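Local coordinates for peptidase M16 inactive domain family protein (Pseudomonas fluorescens, PDB 3GWB), which is of unproven function but belongs to the M16 metallopeptidase family, whose members are generally assigned metal-dependent hydrolase activity, at residues V119-L129 / L181-Y192; V269-G277 / E346-L354. One frame throughout, in Å; residues are numbered along the deposited sequence.

Interaction 1 (V119-L129 / L181-Y192)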
# COMPACT_ATOMS: atom_id res chain seq x y z
N VAL A 119 22.32 -5.28 -1.67
CA VAL A 119 22.27 -5.77 -0.30
C VAL A 119 23.64 -5.89 0.37
O VAL A 119 23.76 -5.65 1.56
CB VAL A 119 21.54 -7.13 -0.23
CG1 VAL A 119 21.36 -7.56 1.22
CG2 VAL A 119 20.18 -7.01 -0.92
N GLY A 120 24.67 -6.23 -0.40
CA GLY A 120 25.99 -6.39 0.20
C GLY A 120 26.93 -5.19 0.20
O GLY A 120 27.81 -5.09 1.06
N LYS A 121 26.77 -4.27 -0.75
CA LYS A 121 27.64 -3.11 -0.81
C LYS A 121 26.90 -1.79 -1.01
O LYS A 121 27.19 -1.04 -1.94
CB LYS A 121 28.68 -3.29 -1.92
CG LYS A 121 29.56 -4.53 -1.75
CD LYS A 121 30.51 -4.70 -2.92
CE LYS A 121 31.42 -5.92 -2.74
NZ LYS A 121 30.65 -7.20 -2.60
N PRO A 122 25.93 -1.49 -0.14
CA PRO A 122 25.20 -0.22 -0.29
C PRO A 122 26.14 0.95 0.02
O PRO A 122 27.06 0.82 0.84
CB PRO A 122 24.08 -0.36 0.74
CG PRO A 122 24.74 -1.17 1.82
CD PRO A 122 25.46 -2.24 1.04
N THR A 123 25.91 2.09 -0.63
CA THR A 123 26.75 3.27 -0.41
C THR A 123 26.16 4.33 0.52
O THR A 123 26.84 5.28 0.91
CB THR A 123 27.09 3.97 -1.74
OG1 THR A 123 25.87 4.27 -2.43
CG2 THR A 123 27.96 3.07 -2.60
N PHE A 124 24.89 4.16 0.89
CA PHE A 124 24.19 5.09 1.78
C PHE A 124 24.44 6.54 1.38
O PHE A 124 25.16 7.27 2.08
CB PHE A 124 24.64 4.87 3.23
CG PHE A 124 24.49 3.45 3.70
CD1 PHE A 124 23.23 2.90 3.92
CD2 PHE A 124 25.62 2.66 3.94
CE1 PHE A 124 23.09 1.58 4.35
CE2 PHE A 124 25.49 1.34 4.37
CZ PHE A 124 24.23 0.80 4.58
N PRO A 125 23.85 6.99 0.26
CA PRO A 125 24.03 8.37 -0.20
C PRO A 125 23.47 9.38 0.80
O PRO A 125 22.38 9.19 1.34
CB PRO A 125 23.26 8.40 -1.52
CG PRO A 125 23.31 6.97 -1.98
CD PRO A 125 23.07 6.21 -0.71
N ALA A 126 24.22 10.45 1.02
CA ALA A 126 23.84 11.49 1.96
C ALA A 126 22.49 12.13 1.66
O ALA A 126 21.71 12.42 2.57
CB ALA A 126 24.93 12.56 2.02
N ASP A 127 22.20 12.35 0.39
CA ASP A 127 20.94 12.98 0.01
C ASP A 127 19.74 12.06 0.20
O ASP A 127 18.61 12.52 0.36
CB ASP A 127 21.02 13.46 -1.44
CG ASP A 127 21.09 12.32 -2.44
OD1 ASP A 127 21.85 11.35 -2.19
OD2 ASP A 127 20.40 12.39 -3.47
N SER A 128 19.98 10.75 0.20
CA SER A 128 18.90 9.79 0.40
C SER A 128 18.58 9.70 1.89
O SER A 128 17.42 9.63 2.27
CB SER A 128 19.30 8.40 -0.12
OG SER A 128 19.39 8.39 -1.53
N LEU A 129 19.62 9.70 2.72
CA LEU A 129 19.43 9.62 4.17
C LEU A 129 18.62 10.81 4.68
O LEU A 129 17.81 10.68 5.60
CB LEU A 129 20.79 9.60 4.88
CG LEU A 129 20.78 9.50 6.42
CD1 LEU A 129 20.14 8.18 6.85
CD2 LEU A 129 22.20 9.61 6.94
N LEU A 181 25.95 8.29 8.95
CA LEU A 181 26.32 7.31 7.94
C LEU A 181 27.26 6.28 8.56
O LEU A 181 27.21 5.10 8.21
CB LEU A 181 27.01 8.01 6.76
CG LEU A 181 26.13 9.00 6.00
CD1 LEU A 181 26.94 9.66 4.88
CD2 LEU A 181 24.92 8.29 5.41
N ALA A 182 28.09 6.73 9.50
CA ALA A 182 29.03 5.84 10.18
C ALA A 182 28.29 4.74 10.93
O ALA A 182 28.73 3.59 10.96
CB ALA A 182 29.90 6.63 11.16
N GLN A 183 27.17 5.10 11.54
CA GLN A 183 26.37 4.14 12.29
C GLN A 183 25.68 3.15 11.36
O GLN A 183 25.57 1.96 11.66
CB GLN A 183 25.32 4.86 13.12
CG GLN A 183 25.89 5.64 14.30
CD GLN A 183 24.82 6.41 15.04
OE1 GLN A 183 24.34 7.43 14.57
NE2 GLN A 183 24.42 5.90 16.20
N LEU A 184 25.19 3.64 10.23
CA LEU A 184 24.51 2.78 9.28
C LEU A 184 25.52 1.78 8.72
O LEU A 184 25.20 0.60 8.55
CB LEU A 184 23.92 3.60 8.13
CG LEU A 184 22.81 4.59 8.47
CD1 LEU A 184 22.23 5.16 7.17
CD2 LEU A 184 21.71 3.91 9.27
N LYS A 185 26.72 2.27 8.44
CA LYS A 185 27.79 1.44 7.89
C LYS A 185 28.19 0.36 8.87
O LYS A 185 28.38 -0.80 8.49
CB LYS A 185 29.00 2.30 7.53
CG LYS A 185 28.83 3.12 6.27
CD LYS A 185 30.09 3.93 5.96
CE LYS A 185 29.94 4.72 4.68
NZ LYS A 185 31.16 5.50 4.35
N ALA A 186 28.31 0.73 10.14
CA ALA A 186 28.69 -0.21 11.18
C ALA A 186 27.58 -1.23 11.45
O ALA A 186 27.86 -2.41 11.66
CB ALA A 186 29.03 0.54 12.46
N PHE A 187 26.33 -0.77 11.46
CA PHE A 187 25.21 -1.69 11.69
C PHE A 187 25.13 -2.70 10.56
O PHE A 187 24.92 -3.89 10.79
CB PHE A 187 23.88 -0.94 11.78
CG PHE A 187 22.71 -1.83 12.08
CD1 PHE A 187 22.54 -2.34 13.36
CD2 PHE A 187 21.83 -2.22 11.08
CE1 PHE A 187 21.50 -3.22 13.65
CE2 PHE A 187 20.78 -3.10 11.35
CZ PHE A 187 20.62 -3.61 12.63
N HIS A 188 25.28 -2.23 9.32
CA HIS A 188 25.23 -3.09 8.15
C HIS A 188 26.32 -4.17 8.16
O HIS A 188 26.06 -5.33 7.86
CB HIS A 188 25.35 -2.24 6.88
CG HIS A 188 25.21 -3.03 5.61
ND1 HIS A 188 26.30 -3.54 4.93
CD2 HIS A 188 24.12 -3.42 4.92
CE1 HIS A 188 25.88 -4.22 3.88
NE2 HIS A 188 24.56 -4.16 3.85
N ALA A 189 27.54 -3.78 8.52
CA ALA A 189 28.67 -4.71 8.56
C ALA A 189 28.45 -5.81 9.60
O ALA A 189 28.93 -6.94 9.46
CB ALA A 189 29.96 -3.96 8.85
N LYS A 190 27.71 -5.46 10.64
CA LYS A 190 27.41 -6.38 11.73
C LYS A 190 26.15 -7.23 11.52
O LYS A 190 26.17 -8.45 11.67
CB LYS A 190 27.26 -5.59 13.03
CG LYS A 190 26.76 -6.41 14.22
CD LYS A 190 26.80 -5.60 15.52
CE LYS A 190 25.77 -4.48 15.55
NZ LYS A 190 24.38 -5.03 15.51
N ALA A 191 25.04 -6.57 11.18
CA ALA A 191 23.76 -7.24 11.01
C ALA A 191 23.50 -7.87 9.65
O ALA A 191 22.69 -8.80 9.54
CB ALA A 191 22.63 -6.26 11.36
N TYR A 192 24.16 -7.38 8.62
CA TYR A 192 23.95 -7.96 7.30
C TYR A 192 25.07 -8.92 6.91
O TYR A 192 25.21 -9.30 5.75
CB TYR A 192 23.78 -6.86 6.25
CG TYR A 192 22.40 -6.22 6.31
CD1 TYR A 192 22.04 -5.40 7.39
CD2 TYR A 192 21.44 -6.48 5.34
CE1 TYR A 192 20.76 -4.86 7.48
CE2 TYR A 192 20.15 -5.95 5.43
CZ TYR A 192 19.82 -5.14 6.50
OH TYR A 192 18.55 -4.63 6.61

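Interaction 2 (V269-G277 / E346-L354)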
# COMPACT_ATOMS: atom_id res chain seq x y z
N VAL A 269 -2.63 -23.25 18.68
CA VAL A 269 -3.03 -21.88 19.04
C VAL A 269 -3.43 -21.08 17.81
O VAL A 269 -4.22 -20.15 17.91
CB VAL A 269 -1.91 -21.12 19.80
CG1 VAL A 269 -1.53 -21.88 21.06
CG2 VAL A 269 -0.71 -20.91 18.90
N SER A 270 -2.88 -21.44 16.66
CA SER A 270 -3.22 -20.74 15.43
C SER A 270 -4.68 -21.03 15.09
O SER A 270 -5.43 -20.13 14.73
CB SER A 270 -2.32 -21.18 14.28
OG SER A 270 -0.96 -20.90 14.58
N LEU A 271 -5.07 -22.29 15.22
CA LEU A 271 -6.45 -22.67 14.91
C LEU A 271 -7.40 -22.12 15.98
O LEU A 271 -8.51 -21.69 15.67
CB LEU A 271 -6.57 -24.19 14.84
CG LEU A 271 -7.86 -24.71 14.23
CD1 LEU A 271 -7.83 -24.54 12.70
CD2 LEU A 271 -8.02 -26.18 14.60
N GLY A 272 -6.95 -22.12 17.22
CA GLY A 272 -7.77 -21.59 18.30
C GLY A 272 -7.99 -20.10 18.10
O GLY A 272 -9.08 -19.59 18.33
N ASN A 273 -6.95 -19.40 17.66
CA ASN A 273 -7.06 -17.97 17.43
C ASN A 273 -7.95 -17.69 16.24
O ASN A 273 -8.70 -16.73 16.25
CB ASN A 273 -5.69 -17.34 17.17
CG ASN A 273 -5.80 -15.87 16.85
OD1 ASN A 273 -5.77 -15.46 15.69
ND2 ASN A 273 -5.96 -15.06 17.89
N GLN A 274 -7.85 -18.53 15.22
CA GLN A 274 -8.68 -18.36 14.03
C GLN A 274 -10.16 -18.34 14.41
O GLN A 274 -10.91 -17.48 13.95
CB GLN A 274 -8.41 -19.49 13.03
CG GLN A 274 -7.06 -19.40 12.32
CD GLN A 274 -6.75 -20.62 11.46
OE1 GLN A 274 -7.60 -21.10 10.71
NE2 GLN A 274 -5.52 -21.13 11.55
N ILE A 275 -10.55 -19.28 15.26
CA ILE A 275 -11.94 -19.40 15.72
C ILE A 275 -12.36 -18.21 16.59
O ILE A 275 -13.51 -17.75 16.53
CB ILE A 275 -12.14 -20.70 16.53
CG1 ILE A 275 -11.84 -21.92 15.63
CG2 ILE A 275 -13.55 -20.76 17.09
CD1 ILE A 275 -11.76 -23.24 16.39
N LEU A 276 -11.43 -17.73 17.40
CA LEU A 276 -11.70 -16.60 18.29
C LEU A 276 -11.80 -15.25 17.60
O LEU A 276 -12.76 -14.51 17.80
CB LEU A 276 -10.62 -16.54 19.37
CG LEU A 276 -10.61 -15.31 20.30
CD1 LEU A 276 -11.88 -15.23 21.10
CD2 LEU A 276 -9.40 -15.42 21.23
N GLY A 277 -10.80 -14.91 16.79
CA GLY A 277 -10.80 -13.63 16.11
C GLY A 277 -10.02 -13.55 14.81
O GLY A 277 -9.40 -12.53 14.52
N GLU A 346 -17.31 -24.99 15.06
CA GLU A 346 -16.26 -23.98 14.88
C GLU A 346 -14.95 -24.61 14.46
O GLU A 346 -14.25 -24.08 13.59
CB GLU A 346 -16.03 -23.19 16.17
CG GLU A 346 -17.24 -22.42 16.65
CD GLU A 346 -16.97 -21.63 17.92
OE1 GLU A 346 -16.47 -22.24 18.89
OE2 GLU A 346 -17.27 -20.42 17.95
N LEU A 347 -14.60 -25.73 15.08
CA LEU A 347 -13.36 -26.42 14.77
C LEU A 347 -13.34 -26.93 13.33
O LEU A 347 -12.35 -26.76 12.62
CB LEU A 347 -13.14 -27.59 15.74
CG LEU A 347 -11.84 -28.38 15.57
CD1 LEU A 347 -10.70 -27.61 16.21
CD2 LEU A 347 -11.98 -29.75 16.22
N ASP A 348 -14.44 -27.55 12.90
CA ASP A 348 -14.51 -28.08 11.54
C ASP A 348 -14.47 -26.97 10.49
O ASP A 348 -13.73 -27.07 9.51
CB ASP A 348 -15.77 -28.92 11.36
CG ASP A 348 -15.68 -30.25 12.07
OD1 ASP A 348 -14.63 -30.92 11.95
OD2 ASP A 348 -16.66 -30.64 12.75
N ASP A 349 -15.25 -25.93 10.71
CA ASP A 349 -15.28 -24.79 9.81
C ASP A 349 -13.88 -24.20 9.68
O ASP A 349 -13.40 -23.92 8.58
CB ASP A 349 -16.25 -23.73 10.34
CG ASP A 349 -17.71 -24.16 10.22
OD1 ASP A 349 -17.98 -25.38 10.30
OD2 ASP A 349 -18.58 -23.27 10.08
N ALA A 350 -13.20 -24.01 10.82
CA ALA A 350 -11.85 -23.46 10.80
C ALA A 350 -10.91 -24.36 10.01
O ALA A 350 -10.17 -23.88 9.15
CB ALA A 350 -11.34 -23.28 12.23
N LYS A 351 -10.93 -25.66 10.30
CA LYS A 351 -10.07 -26.60 9.58
C LYS A 351 -10.37 -26.53 8.09
O LYS A 351 -9.45 -26.56 7.27
CB LYS A 351 -10.29 -28.03 10.10
CG LYS A 351 -9.80 -28.25 11.53
CD LYS A 351 -10.60 -29.35 12.21
CE LYS A 351 -9.94 -30.70 12.11
NZ LYS A 351 -8.88 -30.84 13.14
N ARG A 352 -11.64 -26.43 7.73
CA ARG A 352 -12.03 -26.35 6.33
C ARG A 352 -11.49 -25.07 5.69
O ARG A 352 -10.98 -25.10 4.58
CB ARG A 352 -13.55 -26.42 6.17
CG ARG A 352 -13.99 -26.45 4.72
CD ARG A 352 -15.47 -26.79 4.57
NE ARG A 352 -16.35 -25.75 5.08
CZ ARG A 352 -16.94 -25.77 6.27
NH1 ARG A 352 -16.77 -26.79 7.10
NH2 ARG A 352 -17.73 -24.76 6.64
N GLU A 353 -11.63 -23.95 6.40
CA GLU A 353 -11.13 -22.68 5.89
C GLU A 353 -9.62 -22.74 5.74
O GLU A 353 -9.06 -22.29 4.74
CB GLU A 353 -11.49 -21.53 6.84
CG GLU A 353 -12.96 -21.18 6.92
CD GLU A 353 -13.23 -19.99 7.83
OE1 GLU A 353 -13.04 -20.11 9.06
OE2 GLU A 353 -13.62 -18.92 7.30
N LEU A 354 -8.96 -23.29 6.75
CA LEU A 354 -7.51 -23.41 6.75
C LEU A 354 -7.04 -24.28 5.59
O LEU A 354 -6.15 -23.89 4.84
CB LEU A 354 -7.05 -24.01 8.08
CG LEU A 354 -5.54 -24.00 8.37
CD1 LEU A 354 -5.02 -22.57 8.36
CD2 LEU A 354 -5.28 -24.67 9.71

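Interaction 1 (V119-L129 / L181-Y192)
The imidazole of His188 is held between two aliphatic groups and pinned at its edge. Pro122 CG lies over one face, 3.8 Å from the ring centroid and 18° off its normal; Tyr192 CB, one helical turn on from the histidine, covers the rim of the opposite face. At the edge, NE2 donates to the carbonyl O of Val119 over 2.8 Å, the acceptor lying in the ring plane although the donor is tilted from the carbonyl plane. The histidine reaches this oxygen because its CG stands anti to the backbone N (chi1 -176°), swung off helix 181-191 toward the end of helix 105-120. Phe124 is sandwiched in turn: Leu184 CB sits over the centre of one face, 4.3 Å from the centroid, and Pro122 CB over the rim of the other. The phenyl edge is directed at the imidazole face in an offset edge-to-face pair, planes at 74°, with CZ 4.0 Å from His188 CB, while Lys185 CG passes obliquely by CD2. Farther along, Leu129 and Leu184 meet tip to tip through their CD1 methyls, and Leu129 CD2 presses against Leu181 CD2 at 3.4 Å, closer than usual for carbon. Met62 and Leu58 of helix 55-62 extend this apolar layer beside Phe124 and Leu129. A leucine in place of His188 would probably leave the Val119 carbonyl without its side-chain donor and deprive Pro122 and Phe124 of a flat partner. The linker, with the adjoining ends of helices 105-120 and 126-143, is thus packed on helix 181-191 mainly by apolar contacts, while one directional bond ties a buried helix-end carbonyl to the imidazole; as NE2 carries the donated proton, a neutral histidine would probably have its lone pair on ND1.

Interaction 2 (V269-G277 / E346-L354)
Leu271 supplies the central apolar contact, as a knob of helix 266-277 set into a hole on helix 344-356 made by Leu347, Ala350, Lys351 and Leu354. Its two methyls divide the hole: CD1 meets Ala350 CB at 3.8 Å and Leu354 CD2 beside it, whereas the side chains of Leu271 and Leu347 cross at about a right angle, with Leu271 CD2 only 3.4 Å from Leu347 CD1, tighter than a usual van der Waals contact. The aliphatic CG of Lys351 borders the same Leu271 methyl, while its ammonium group is hydrogen-bonded to the carbonyls of Ser392, Gln393 and Leu395. One turn on from Leu271, Ile275 extends the apolar patch. Its CG1 rests on Ala350 CB at 3.7 Å, and CD1 continues toward the backbone at Leu347 CA.

Polar side chains take part through their carbon surfaces and flat ends. Ile275 has CG1 beside the backbone N (chi1 -62°), which leaves CG2 anti to it and turned to Glu346, where it touches CB and the carboxylate carbon CD, each at 3.6 Å. That carboxylate is engaged elsewhere, in a salt bridge with Arg284 and a hydrogen bond from Thr343 N. Gln274 spreads its amide across Leu354, NE2 lying 3.5 Å from CD1; the same nitrogen makes a weak hydrogen bond to Ser270 O within its own helix.

The axes of segments 269-277 and 346-354 come within 9.6 Å, their N-to-C directions 108° apart, and the methyl of Ala350 lets two branched side chains settle close to the second helix. Cohesion within this part of the M16 domain therefore rests on shape and burial, with the charged ends of Glu346 and Lys351 directed to partners outside the helix pair.

Interactions 1 and 2 illustrate two ways of joining helices within one chain. They lie on opposite sides of its centre, with their own centres 43 Å apart and their nearest atoms about 27 Å apart, so neither touches the other. They also follow in series along the sequence: 181-192 closes the first before 269-277 opens the second. Interaction 1 belongs with the sheet containing strands 35-42 and 95-102, whereas interaction 2 neighbours strand 299-303 of the other large sheet. A linker packed by apolar contacts and tied by one imidazole hydrogen bond contrasts with a helix crossing held by van der Waals contact. No metal or ligand takes part in either contact.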